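Local coordinates for protein Ton_1535 (Thermococcus onnurineus, PDB 3ZPJ) that is of unknown function but folds as an alpha-solenoid of stacked helices interrupted by a left-handed helical turn, at residues M183-D186 / I187-L191; H192-Q195 / R196-I199; T279-N282 / V283-I286; R243-G246 / E247-A251; D28-E31 / Q32-L36. All blocks are in the same frame, centred on the assembly; numbering follows the deposited sequence.

All five contacts are local, within a helix or at its end, and none is tied to a known active site or ligand. Interactions 1 and 2 form one corner: helix 174-190 ends, helix 194-209 begins, the centres of the two contacts are 8 Å apart, and Phe188 CE1 packs 3.8 Å from Arg196 NH1. Interactions 3 and 4 lie on two helices packed together, centres 13 Å apart, where Ile286 CG1 meets Ile245 CD1 at 3.5 Å. The two pairs are separate, with about 16 Å between the nearest atoms of interactions 2 and 4. Interaction 5 sits toward the N-terminal end, its centre 50 Å from that of interaction 3, on opposite sides of the chain's centre.

Interaction 1 of 5, residues M183-D186 / I187-L191; sequences MAFD and IFDKL
Phe185 lays one face of its ring over the CB of Asp189, one turn further along the helix. The carbon stands 4.3 Å from the ring centroid and 22° off the normal, a CH-pi contact displaced toward the rim on the CE2 side. Because CG lies anti to the backbone N (chi1 171°), the ring runs beside its own carbonyl carbon and leans forward toward Asp189 in the next turn; the carboxylate is turned nearly parallel to the ring, the planes 9° apart. Phe188 makes a different use of its ring, setting a face over the carbonyl oxygen of Ala184, with CD2 3.4 Å from that O, while CE2 touches Ala184 CB at 4.3 Å. All this belongs to the last turns of helix 174-190 of the alpha-solenoid, whose backbone bonds run from Ile187 N to Met183 O through Lys190 N to Asp186 O at 3.0 Å; Leu191 is the first residue to leave the helical conformation. On the solvent side Asp186 and Lys190 extend next to each other, and OD2 and NZ form a long salt bridge of 3.9 Å. Lys190 CG rests 3.1 Å from Asp186 O, and bends at chi2 and chi4 bring NZ toward OD2. Toward helix 151-170, Met183 and the buried Ile187 both pack on Leu165, whereas Phe185 and Phe188 turn to helix 194-209, touching Val200 and Ala197 respectively.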
loop_
_atom_site.group_PDB
_atom_site.type_symbol
_atom_site.label_atom_id
_atom_site.label_comp_id
_atom_site.label_asym_id
_atom_site.label_seq_id
_atom_site.Cartn_x
_atom_site.Cartn_y
_atom_site.Cartn_z
ATOM N N MET A 183 -6.975 -4.965 8.647
ATOM C CA MET A 183 -6.600 -5.702 9.875
ATOM C C MET A 183 -6.039 -4.735 10.921
ATOM O O MET A 183 -6.448 -4.756 12.088
ATOM C CB MET A 183 -5.615 -6.852 9.596
ATOM C CG MET A 183 -5.685 -7.982 10.637
ATOM S SD MET A 183 -4.655 -9.453 10.414
ATOM C CE MET A 183 -4.679 -9.567 8.670
ATOM N N ALA A 184 -5.179 -3.826 10.483
ATOM C CA ALA A 184 -4.607 -2.842 11.391
ATOM C C ALA A 184 -5.709 -1.979 12.014
ATOM O O ALA A 184 -5.737 -1.788 13.243
ATOM C CB ALA A 184 -3.551 -1.982 10.683
ATOM N N PHE A 185 -6.633 -1.492 11.180
ATOM C CA PHE A 185 -7.699 -0.630 11.679
ATOM C C PHE A 185 -8.535 -1.381 12.681
ATOM O O PHE A 185 -8.894 -0.855 13.736
ATOM C CB PHE A 185 -8.653 -0.139 10.579
ATOM C CG PHE A 185 -9.870 0.565 11.130
ATOM C CD1 PHE A 185 -9.805 1.902 11.491
ATOM C CD2 PHE A 185 -11.064 -0.121 11.336
ATOM C CE1 PHE A 185 -10.921 2.570 12.015
ATOM C CE2 PHE A 185 -12.178 0.529 11.875
ATOM C CZ PHE A 185 -12.108 1.878 12.209
ATOM N N ASP A 186 -8.898 -2.593 12.302
ATOM C CA ASP A 186 -9.625 -3.490 13.184
ATOM C C ASP A 186 -8.956 -3.580 14.560
ATOM O O ASP A 186 -9.628 -3.510 15.597
ATOM C CB ASP A 186 -9.702 -4.869 12.549
ATOM C CG ASP A 186 -11.077 -5.445 12.600
ATOM O OD1 ASP A 186 -11.849 -5.182 11.650
ATOM O OD2 ASP A 186 -11.384 -6.151 13.587
ATOM N N ILE A 187 -7.630 -3.693 14.557
ATOM C CA ILE A 187 -6.862 -3.854 15.798
ATOM C C ILE A 187 -6.861 -2.553 16.615
ATOM O O ILE A 187 -7.052 -2.573 17.839
ATOM C CB ILE A 187 -5.410 -4.294 15.495
ATOM C CG1 ILE A 187 -5.346 -5.793 15.197
ATOM C CG2 ILE A 187 -4.496 -3.980 16.648
ATOM C CD1 ILE A 187 -3.957 -6.246 14.681
ATOM N N PHE A 188 -6.662 -1.427 15.928
ATOM C CA PHE A 188 -6.584 -0.135 16.589
ATOM C C PHE A 188 -7.942 0.301 17.116
ATOM O O PHE A 188 -8.050 0.992 18.141
ATOM C CB PHE A 188 -6.017 0.901 15.619
ATOM C CG PHE A 188 -4.585 0.652 15.269
ATOM C CD1 PHE A 188 -3.765 -0.048 16.147
ATOM C CD2 PHE A 188 -4.053 1.101 14.078
ATOM C CE1 PHE A 188 -2.447 -0.294 15.836
ATOM C CE2 PHE A 188 -2.719 0.849 13.754
ATOM C CZ PHE A 188 -1.924 0.163 14.641
ATOM N N ASP A 189 -8.983 -0.125 16.410
ATOM C CA ASP A 189 -10.345 0.138 16.822
ATOM C C ASP A 189 -10.715 -0.642 18.087
ATOM O O ASP A 189 -11.216 -0.062 19.061
ATOM C CB ASP A 189 -11.307 -0.224 15.698
ATOM C CG ASP A 189 -12.737 0.147 16.019
ATOM O OD1 ASP A 189 -12.984 1.307 16.425
ATOM O OD2 ASP A 189 -13.612 -0.733 15.884
ATOM N N LYS A 190 -10.485 -1.957 18.072
ATOM C CA LYS A 190 -10.871 -2.790 19.221
ATOM C C LYS A 190 -10.025 -2.483 20.446
ATOM O O LYS A 190 -10.484 -2.657 21.568
ATOM C CB LYS A 190 -10.755 -4.289 18.920
ATOM C CG LYS A 190 -11.541 -4.783 17.731
ATOM C CD LYS A 190 -13.002 -4.397 17.789
ATOM C CE LYS A 190 -13.753 -5.088 16.663
ATOM N NZ LYS A 190 -13.578 -6.570 16.745
ATOM N N LEU A 191 -8.788 -2.040 20.228
ATOM C CA LEU A 191 -7.869 -1.847 21.347
ATOM C C LEU A 191 -7.772 -0.397 21.824
ATOM O O LEU A 191 -6.915 -0.065 22.651
ATOM C CB LEU A 191 -6.485 -2.387 21.005
ATOM C CG LEU A 191 -6.410 -3.903 20.965
ATOM C CD1 LEU A 191 -4.968 -4.285 20.795
ATOM C CD2 LEU A 191 -6.964 -4.482 22.263
#

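Interaction 2 of 5, residues H192-Q195 / R196-I199; sequences HVNQ and RAAI
Val193 O receives the amide of Ala197 at 3.0 Å, with an N-H...O angle of 161° and the donor in the carbonyl plane; this is the first turn of helix 194-209, with Val193 at the N-cap. Ala198 N follows onto Asn194 O, also 3.0 Å, whereas the next bond, from Ile199 N to Gln195 O, is weak at 3.4 Å. The main side-chain contact is Val193 against Arg196. The valine reaches the guanidinium with both methyls: CG2 lies over one face, about 4.0 Å above the plane and toward the rim, and CG1 comes within 3.8 Å of Arg196 NH2. A bend at chi3 (-103°) turns the guanidinium back alongside the valine methyls. Its charge is answered elsewhere, NH1 forming a salt bridge with Asp163 of helix 151-170. A methionine in place of Arg196 would probably leave Asp163 without its cationic partner and Val193 without the flat group it rests on. Around this turn, Val193, Arg196 and Ala197 all pack on Phe188 of the preceding helix 174-190, and Val193 and Arg196 also touch Leu159 of helix 151-170, so the start of the helix rests against both helices.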
loop_
_atom_site.group_PDB
_atom_site.type_symbol
_atom_site.label_atom_id
_atom_site.label_comp_id
_atom_site.label_asym_id
_atom_site.label_seq_id
_atom_site.Cartn_x
_atom_site.Cartn_y
_atom_site.Cartn_z
ATOM N N HIS A 192 -8.628 0.463 21.278
ATOM C CA HIS A 192 -8.799 1.812 21.819
ATOM C C HIS A 192 -7.605 2.760 21.659
ATOM O O HIS A 192 -7.345 3.583 22.537
ATOM C CB HIS A 192 -9.234 1.722 23.279
ATOM C CG HIS A 192 -10.322 0.723 23.495
ATOM N ND1 HIS A 192 -10.294 -0.212 24.506
ATOM C CD2 HIS A 192 -11.453 0.480 22.787
ATOM C CE1 HIS A 192 -11.372 -0.971 24.430
ATOM N NE2 HIS A 192 -12.090 -0.569 23.397
ATOM N N VAL A 193 -6.878 2.643 20.550
ATOM C CA VAL A 193 -5.931 3.694 20.198
ATOM C C VAL A 193 -6.501 4.539 19.038
ATOM O O VAL A 193 -6.213 4.313 17.866
ATOM C CB VAL A 193 -4.538 3.132 19.918
ATOM C CG1 VAL A 193 -3.879 2.733 21.241
ATOM C CG2 VAL A 193 -4.638 1.927 18.984
ATOM N N ASN A 194 -7.323 5.517 19.392
ATOM C CA ASN A 194 -8.109 6.232 18.386
ATOM C C ASN A 194 -7.307 7.078 17.401
ATOM O O ASN A 194 -7.726 7.241 16.265
ATOM C CB ASN A 194 -9.181 7.071 19.064
ATOM C CG ASN A 194 -10.576 6.639 18.666
ATOM O OD1 ASN A 194 -10.761 5.583 18.064
ATOM N ND2 ASN A 194 -11.565 7.456 19.001
ATOM N N GLN A 195 -6.150 7.596 17.831
ATOM C CA GLN A 195 -5.309 8.416 16.951
ATOM C C GLN A 195 -4.780 7.598 15.816
ATOM O O GLN A 195 -4.767 8.036 14.659
ATOM C CB GLN A 195 -4.163 9.103 17.699
ATOM C CG GLN A 195 -4.681 10.194 18.608
ATOM C CD GLN A 195 -3.571 11.028 19.243
ATOM O OE1 GLN A 195 -2.448 11.069 18.746
ATOM N NE2 GLN A 195 -3.899 11.721 20.326
ATOM N N ARG A 196 -4.369 6.393 16.150
ATOM C CA ARG A 196 -3.885 5.475 15.161
ATOM C C ARG A 196 -4.994 4.918 14.282
ATOM O O ARG A 196 -4.797 4.719 13.083
ATOM C CB ARG A 196 -3.131 4.341 15.837
ATOM C CG ARG A 196 -1.747 4.733 16.282
ATOM C CD ARG A 196 -0.944 3.461 16.629
ATOM N NE ARG A 196 -0.876 3.315 18.066
ATOM C CZ ARG A 196 -0.346 2.270 18.701
ATOM N NH1 ARG A 196 0.179 1.249 18.025
ATOM N NH2 ARG A 196 -0.344 2.265 20.015
ATOM N N ALA A 197 -6.149 4.631 14.867
ATOM C CA ALA A 197 -7.257 4.162 14.051
ATOM C C ALA A 197 -7.620 5.218 12.971
ATOM O O ALA A 197 -7.882 4.864 11.823
ATOM C CB ALA A 197 -8.465 3.818 14.919
ATOM N N ALA A 198 -7.580 6.501 13.336
ATOM C CA ALA A 198 -8.008 7.583 12.426
ATOM C C ALA A 198 -7.086 7.641 11.191
ATOM O O ALA A 198 -7.541 7.609 10.052
ATOM C CB ALA A 198 -8.023 8.913 13.165
ATOM N N ILE A 199 -5.781 7.644 11.432
ATOM C CA ILE A 199 -4.806 7.655 10.353
ATOM C C ILE A 199 -4.991 6.473 9.396
ATOM O O ILE A 199 -4.944 6.639 8.168
ATOM C CB ILE A 199 -3.371 7.677 10.921
ATOM C CG1 ILE A 199 -3.116 8.988 11.667
ATOM C CG2 ILE A 199 -2.347 7.493 9.830
ATOM C CD1 ILE A 199 -3.282 10.201 10.788
#

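Interaction 3 of 5, residues T279-N282 / V283-I286; sequences TDVN and VQHI
Asp280 and Gln284 join side chains across the first turn of helix 280-293: Gln284 NE2 donates to Asp280 OD2 at 2.8 Å. The bond is bent, with an N-H...O angle of 130°. The acceptor lies close to the amide plane, yet the donor comes from above the carboxylate, 61° out of its plane, and the two flat groups stand almost perpendicular. With its carboxyl carbon turned away from the backbone N (chi1 -161°), Asp280 brings the carboxylate over to meet the extended glutamine. The aspartate has further partners: OD1 accepts from the backbone N of Gln307, and OD2 also from that of Asn308. Two bonds therefore meet at OD2, and the carboxylate is held by three in all, linking the helix start to the loop that follows helix 296-303.

One residue earlier, Thr279 is the N-cap. Its OG1 accepts from Asn282 N at 3.2 Å, while its carbonyl O takes Val283 N at 2.9 Å. The amides of Gln284, His285 and Ile286 are then satisfied in order by the carbonyls of Asp280, Val281 and Asn282, the bond from His285 N to Val281 O measuring 2.8 Å. Among the remaining polar ends, His285 NE2 makes a weak hydrogen bond to Asp212. Buried Val283 packs on Phe278 and Ile306, and Ile286 on Phe278. A side-chain N-cap followed by a regular turn of backbone bonds is the classic N-terminal capping arrangement of an alpha helix, here at the start of one of the stacked helices of the alpha-solenoid.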
loop_
_atom_site.group_PDB
_atom_site.type_symbol
_atom_site.label_atom_id
_atom_site.label_comp_id
_atom_site.label_asym_id
_atom_site.label_seq_id
_atom_site.Cartn_x
_atom_site.Cartn_y
_atom_site.Cartn_z
ATOM N N THR A 279 -11.365 1.666 -23.551
ATOM C CA THR A 279 -12.178 0.470 -23.450
ATOM C C THR A 279 -13.424 0.878 -22.690
ATOM O O THR A 279 -13.409 1.867 -21.960
ATOM C CB THR A 279 -11.498 -0.614 -22.654
ATOM O OG1 THR A 279 -11.230 -0.117 -21.348
ATOM C CG2 THR A 279 -10.201 -1.040 -23.319
ATOM N N ASP A 280 -14.497 0.114 -22.855
ATOM C CA ASP A 280 -15.770 0.451 -22.239
ATOM C C ASP A 280 -15.639 0.535 -20.729
ATOM O O ASP A 280 -16.278 1.356 -20.079
ATOM C CB ASP A 280 -16.839 -0.570 -22.618
ATOM C CG ASP A 280 -18.238 -0.044 -22.401
ATOM O OD1 ASP A 280 -18.532 1.084 -22.854
ATOM O OD2 ASP A 280 -19.040 -0.750 -21.761
ATOM N N VAL A 281 -14.785 -0.306 -20.167
ATOM C CA VAL A 281 -14.557 -0.240 -18.745
ATOM C C VAL A 281 -13.870 1.082 -18.369
ATOM O O VAL A 281 -14.236 1.706 -17.373
ATOM C CB VAL A 281 -13.770 -1.464 -18.252
ATOM C CG1 VAL A 281 -13.218 -1.228 -16.846
ATOM C CG2 VAL A 281 -14.668 -2.699 -18.309
ATOM N N ASN A 282 -12.901 1.522 -19.173
ATOM C CA ASN A 282 -12.292 2.839 -18.964
ATOM C C ASN A 282 -13.358 3.941 -18.996
ATOM O O ASN A 282 -13.374 4.837 -18.145
ATOM C CB ASN A 282 -11.201 3.127 -20.006
ATOM C CG ASN A 282 -9.960 2.262 -19.816
ATOM O OD1 ASN A 282 -9.703 1.764 -18.719
ATOM N ND2 ASN A 282 -9.183 2.086 -20.886
ATOM N N VAL A 283 -14.265 3.844 -19.960
ATOM C CA VAL A 283 -15.369 4.787 -20.060
ATOM C C VAL A 283 -16.224 4.803 -18.794
ATOM O O VAL A 283 -16.491 5.859 -18.218
ATOM C CB VAL A 283 -16.244 4.449 -21.250
ATOM C CG1 VAL A 283 -17.413 5.397 -21.326
ATOM C CG2 VAL A 283 -15.416 4.491 -22.512
ATOM N N GLN A 284 -16.636 3.622 -18.351
ATOM C CA GLN A 284 -17.406 3.498 -17.122
ATOM C C GLN A 284 -16.668 4.098 -15.945
ATOM O O GLN A 284 -17.242 4.816 -15.128
ATOM C CB GLN A 284 -17.707 2.033 -16.849
ATOM C CG GLN A 284 -18.505 1.394 -17.964
ATOM C CD GLN A 284 -18.482 -0.107 -17.902
ATOM O OE1 GLN A 284 -18.150 -0.688 -16.868
ATOM N NE2 GLN A 284 -18.833 -0.751 -19.007
ATOM N N HIS A 285 -15.381 3.804 -15.872
ATOM C CA HIS A 285 -14.572 4.237 -14.746
ATOM C C HIS A 285 -14.462 5.765 -14.714
ATOM O O HIS A 285 -14.621 6.396 -13.661
ATOM C CB HIS A 285 -13.184 3.590 -14.824
ATOM C CG HIS A 285 -12.379 3.747 -13.571
ATOM N ND1 HIS A 285 -12.931 4.165 -12.381
ATOM C CD2 HIS A 285 -11.062 3.536 -13.328
ATOM C CE1 HIS A 285 -11.988 4.209 -11.454
ATOM N NE2 HIS A 285 -10.848 3.837 -12.003
ATOM N N ILE A 286 -14.196 6.355 -15.875
ATOM C CA ILE A 286 -14.065 7.800 -15.964
ATOM C C ILE A 286 -15.392 8.493 -15.642
ATOM O O ILE A 286 -15.405 9.541 -14.982
ATOM C CB ILE A 286 -13.515 8.215 -17.333
ATOM C CG1 ILE A 286 -12.051 7.802 -17.441
ATOM C CG2 ILE A 286 -13.644 9.711 -17.543
ATOM C CD1 ILE A 286 -11.493 7.831 -18.848
#

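Interaction 4 of 5, residues R243-G246 / E247-A251; sequences RLIG and ELEVA
Helix 240-256 of the alpha-solenoid packs against helices 227-237, 262-271 and 280-293, and the contact occupies two of its mostly buried turns. Arg243 and Glu247, one turn apart, form a salt bridge: NE donates to OE2 at 3.1 Å, nearly straight at 170°. The carboxylate oxygen lies at the edge of the guanidinium and near its plane, but the donor reaches OE2 from above the carboxylate, the two groups being turned 85° apart. An extended arginine, its chain leaving CB on the side remote from the backbone N (chi1 -173°), brings NE alongside the glutamate, whose CG rests 3.2 Å from Arg243 O. On another face Leu244 and Leu248 run alongside each other, their CD1 methyls 3.9 Å apart. Ile245 sends CG2 against the carboxylate carbon of Glu249, the CG2 to CD distance being 3.7 Å. Beneath these groups the backbone bonds run on regularly, Glu249 N to Ile245 O at 2.8 Å.

Glu249 OE1 accepts from the backbone N of Tyr211, and more weakly from that of Asp212, which ties the helix to the loop between helices 194-209 and 216-223. Lys268 of helix 262-271 adds a long, weak ion pair to Glu247 OE2. With Glu247 buried, its negative charge is probably stabilised chiefly by Arg243, while Glu249, its OE1 bonded to backbone N-H groups, lies against an isoleucine methyl.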
loop_
_atom_site.group_PDB
_atom_site.type_symbol
_atom_site.label_atom_id
_atom_site.label_comp_id
_atom_site.label_asym_id
_atom_site.label_seq_id
_atom_site.Cartn_x
_atom_site.Cartn_y
_atom_site.Cartn_z
ATOM N N ARG A 243 -2.912 7.311 -17.303
ATOM C CA ARG A 243 -2.517 8.639 -16.848
ATOM C C ARG A 243 -3.722 9.544 -16.599
ATOM O O ARG A 243 -3.707 10.396 -15.711
ATOM C CB ARG A 243 -1.591 9.313 -17.854
ATOM C CG ARG A 243 -1.049 10.615 -17.322
ATOM C CD ARG A 243 -0.066 11.261 -18.249
ATOM N NE ARG A 243 -0.051 12.703 -18.025
ATOM C CZ ARG A 243 0.641 13.571 -18.756
ATOM N NH1 ARG A 243 1.397 13.142 -19.761
ATOM N NH2 ARG A 243 0.580 14.865 -18.471
ATOM N N LEU A 244 -4.762 9.359 -17.400
ATOM C CA LEU A 244 -5.983 10.112 -17.232
ATOM C C LEU A 244 -6.674 9.690 -15.937
ATOM O O LEU A 244 -6.998 10.532 -15.096
ATOM C CB LEU A 244 -6.899 9.923 -18.443
ATOM C CG LEU A 244 -8.235 10.669 -18.454
ATOM C CD1 LEU A 244 -8.083 12.060 -17.902
ATOM C CD2 LEU A 244 -8.775 10.743 -19.888
ATOM N N ILE A 245 -6.904 8.391 -15.782
ATOM C CA ILE A 245 -7.583 7.889 -14.598
ATOM C C ILE A 245 -6.802 8.305 -13.357
ATOM O O ILE A 245 -7.381 8.742 -12.368
ATOM C CB ILE A 245 -7.744 6.348 -14.617
ATOM C CG1 ILE A 245 -9.027 5.944 -15.338
ATOM C CG2 ILE A 245 -7.834 5.789 -13.203
ATOM C CD1 ILE A 245 -8.999 6.155 -16.796
ATOM N N GLY A 246 -5.482 8.198 -13.427
ATOM C CA GLY A 246 -4.653 8.451 -12.261
ATOM C C GLY A 246 -4.758 9.900 -11.839
ATOM O O GLY A 246 -4.888 10.216 -10.652
ATOM N N GLU A 247 -4.711 10.794 -12.817
ATOM C CA GLU A 247 -4.845 12.211 -12.519
ATOM C C GLU A 247 -6.220 12.505 -11.917
ATOM O O GLU A 247 -6.325 13.252 -10.950
ATOM C CB GLU A 247 -4.523 13.065 -13.747
ATOM C CG GLU A 247 -3.021 13.075 -14.095
ATOM C CD GLU A 247 -2.684 13.774 -15.413
ATOM O OE1 GLU A 247 -3.595 14.034 -16.230
ATOM O OE2 GLU A 247 -1.492 14.066 -15.640
ATOM N N LEU A 248 -7.264 11.868 -12.445
ATOM C CA LEU A 248 -8.612 12.035 -11.904
ATOM C C LEU A 248 -8.756 11.512 -10.477
ATOM O O LEU A 248 -9.392 12.155 -9.637
ATOM C CB LEU A 248 -9.653 11.391 -12.817
ATOM C CG LEU A 248 -9.752 12.082 -14.179
ATOM C CD1 LEU A 248 -10.782 11.431 -15.093
ATOM C CD2 LEU A 248 -10.101 13.530 -13.969
ATOM N N GLU A 249 -8.179 10.343 -10.209
ATOM C CA GLU A 249 -8.208 9.781 -8.872
ATOM C C GLU A 249 -7.523 10.752 -7.915
ATOM O O GLU A 249 -7.988 10.975 -6.802
ATOM C CB GLU A 249 -7.540 8.384 -8.837
ATOM C CG GLU A 249 -8.295 7.320 -9.642
ATOM C CD GLU A 249 -7.718 5.899 -9.518
ATOM O OE1 GLU A 249 -6.476 5.748 -9.423
ATOM O OE2 GLU A 249 -8.520 4.930 -9.548
ATOM N N VAL A 250 -6.428 11.354 -8.362
ATOM C CA VAL A 250 -5.721 12.295 -7.515
ATOM C C VAL A 250 -6.560 13.541 -7.270
ATOM O O VAL A 250 -6.653 14.020 -6.140
ATOM C CB VAL A 250 -4.346 12.658 -8.085
ATOM C CG1 VAL A 250 -3.847 13.964 -7.486
ATOM C CG2 VAL A 250 -3.373 11.548 -7.776
ATOM N N ALA A 251 -7.197 14.046 -8.319
ATOM C CA ALA A 251 -8.065 15.209 -8.169
ATOM C C ALA A 251 -9.152 14.887 -7.142
ATOM O O ALA A 251 -9.504 15.717 -6.311
ATOM C CB ALA A 251 -8.680 15.594 -9.496
#

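Interaction 5 of 5, residues D28-E31 / Q32-L36; sequences DPIE and QVQVL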
loop_
_atom_site.group_PDB
_atom_site.type_symbol
_atom_site.label_atom_id
_atom_site.label_comp_id
_atom_site.label_asym_id
_atom_site.label_seq_id
_atom_site.Cartn_x
_atom_site.Cartn_y
_atom_site.Cartn_z
ATOM N N ASP A 28 25.452 -5.465 18.320
ATOM C CA ASP A 28 24.369 -6.385 18.054
ATOM C C ASP A 28 24.515 -7.091 16.703
ATOM O O ASP A 28 24.751 -6.440 15.688
ATOM C CB ASP A 28 23.062 -5.622 18.091
ATOM C CG ASP A 28 21.876 -6.527 18.189
ATOM O OD1 ASP A 28 21.852 -7.369 19.114
ATOM O OD2 ASP A 28 20.970 -6.389 17.346
ATOM N N PRO A 29 24.391 -8.428 16.701
ATOM C CA PRO A 29 24.371 -9.336 15.541
ATOM C C PRO A 29 23.269 -9.023 14.549
ATOM O O PRO A 29 23.511 -8.941 13.339
ATOM C CB PRO A 29 24.093 -10.698 16.181
ATOM C CG PRO A 29 24.782 -10.600 17.490
ATOM C CD PRO A 29 24.571 -9.172 17.959
ATOM N N ILE A 30 22.055 -8.875 15.058
ATOM C CA ILE A 30 20.950 -8.478 14.212
ATOM C C ILE A 30 21.265 -7.157 13.509
ATOM O O ILE A 30 21.001 -6.999 12.319
ATOM C CB ILE A 30 19.649 -8.401 15.008
ATOM C CG1 ILE A 30 19.106 -9.812 15.213
ATOM C CG2 ILE A 30 18.610 -7.554 14.279
ATOM C CD1 ILE A 30 18.025 -9.880 16.234
ATOM N N GLU A 31 21.879 -6.233 14.234
ATOM C CA GLU A 31 22.288 -4.970 13.646
ATOM C C GLU A 31 23.373 -5.183 12.578
ATOM O O GLU A 31 23.342 -4.561 11.521
ATOM C CB GLU A 31 22.759 -4.010 14.736
ATOM C CG GLU A 31 22.908 -2.574 14.274
ATOM C CD GLU A 31 21.584 -1.933 13.918
ATOM O OE1 GLU A 31 20.529 -2.472 14.321
ATOM O OE2 GLU A 31 21.606 -0.888 13.234
ATOM N N GLN A 32 24.314 -6.085 12.839
ATOM C CA GLN A 32 25.313 -6.439 11.826
ATOM C C GLN A 32 24.656 -6.963 10.549
ATOM O O GLN A 32 25.132 -6.703 9.456
ATOM C CB GLN A 32 26.298 -7.479 12.368
ATOM C CG GLN A 32 27.162 -6.968 13.500
ATOM C CD GLN A 32 28.133 -8.013 13.986
ATOM O OE1 GLN A 32 27.963 -9.194 13.706
ATOM N NE2 GLN A 32 29.160 -7.590 14.716
ATOM N N VAL A 33 23.551 -7.687 10.700
ATOM C CA VAL A 33 22.900 -8.329 9.578
ATOM C C VAL A 33 22.101 -7.316 8.770
ATOM O O VAL A 33 22.118 -7.355 7.538
ATOM C CB VAL A 33 21.999 -9.493 10.054
ATOM C CG1 VAL A 33 21.227 -10.096 8.897
ATOM C CG2 VAL A 33 22.840 -10.544 10.703
ATOM N N GLN A 34 21.395 -6.436 9.484
ATOM C CA GLN A 34 20.780 -5.238 8.921
ATOM C C GLN A 34 21.761 -4.452 8.063
ATOM O O GLN A 34 21.460 -4.076 6.935
ATOM C CB GLN A 34 20.312 -4.301 10.043
ATOM C CG GLN A 34 19.150 -4.803 10.865
ATOM C CD GLN A 34 17.827 -4.589 10.171
ATOM O OE1 GLN A 34 17.779 -4.393 8.953
ATOM N NE2 GLN A 34 16.738 -4.619 10.944
ATOM N N VAL A 35 22.930 -4.175 8.616
ATOM C CA VAL A 35 23.886 -3.366 7.897
ATOM C C VAL A 35 24.352 -4.122 6.665
ATOM O O VAL A 35 24.317 -3.591 5.549
ATOM C CB VAL A 35 25.068 -2.981 8.788
ATOM C CG1 VAL A 35 26.162 -2.318 7.972
ATOM C CG2 VAL A 35 24.590 -2.053 9.882
ATOM N N LEU A 36 24.768 -5.371 6.867
ATOM C CA LEU A 36 25.317 -6.161 5.773
ATOM C C LEU A 36 24.327 -6.209 4.619
ATOM O O LEU A 36 24.682 -5.927 3.472
ATOM C CB LEU A 36 25.693 -7.566 6.240
ATOM C CG LEU A 36 26.900 -7.644 7.181
ATOM C CD1 LEU A 36 26.956 -8.993 7.883
ATOM C CD2 LEU A 36 28.191 -7.394 6.427
#
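Gln32 N meets Asp28 O at 2.9 Å, the first of the backbone bonds of helix 29-45. Val33 N meets Pro29 O, and Gln34 N reaches Ile30 O at 2.9 Å almost straight, at 177°; Ile30 O also takes a weak second bond from Val33 N. A capping bond is added by Asp28, the N-cap residue, whose OD2 accepts from Glu31 N at 3.2 Å, the donor lying above the carboxylate plane.

Side-chain contacts are mainly of carbons against carbonyl oxygens. Gln32 CG, anti to its carbonyl carbon (chi1 -66°), sits 3.3 Å from Asp28 O, and Val33 CG2 approaches Pro29 O at 3.2 Å. Toward the neighbouring helices, Val33 packs on Ile79 and Ile80 of helix 70-86, and the Gln32 chain on Ile63 of helix 53-66.

The polar end of Gln32 is engaged too, NE2 donating to the carbonyl O of Ile26. A leucine at Gln32 would probably leave that carbonyl without this donor and loosen the tie to the preceding loop. The aspartate's negative charge beside the first helical amides is likely to complement the positive end of the helix dipole and steady the helix start.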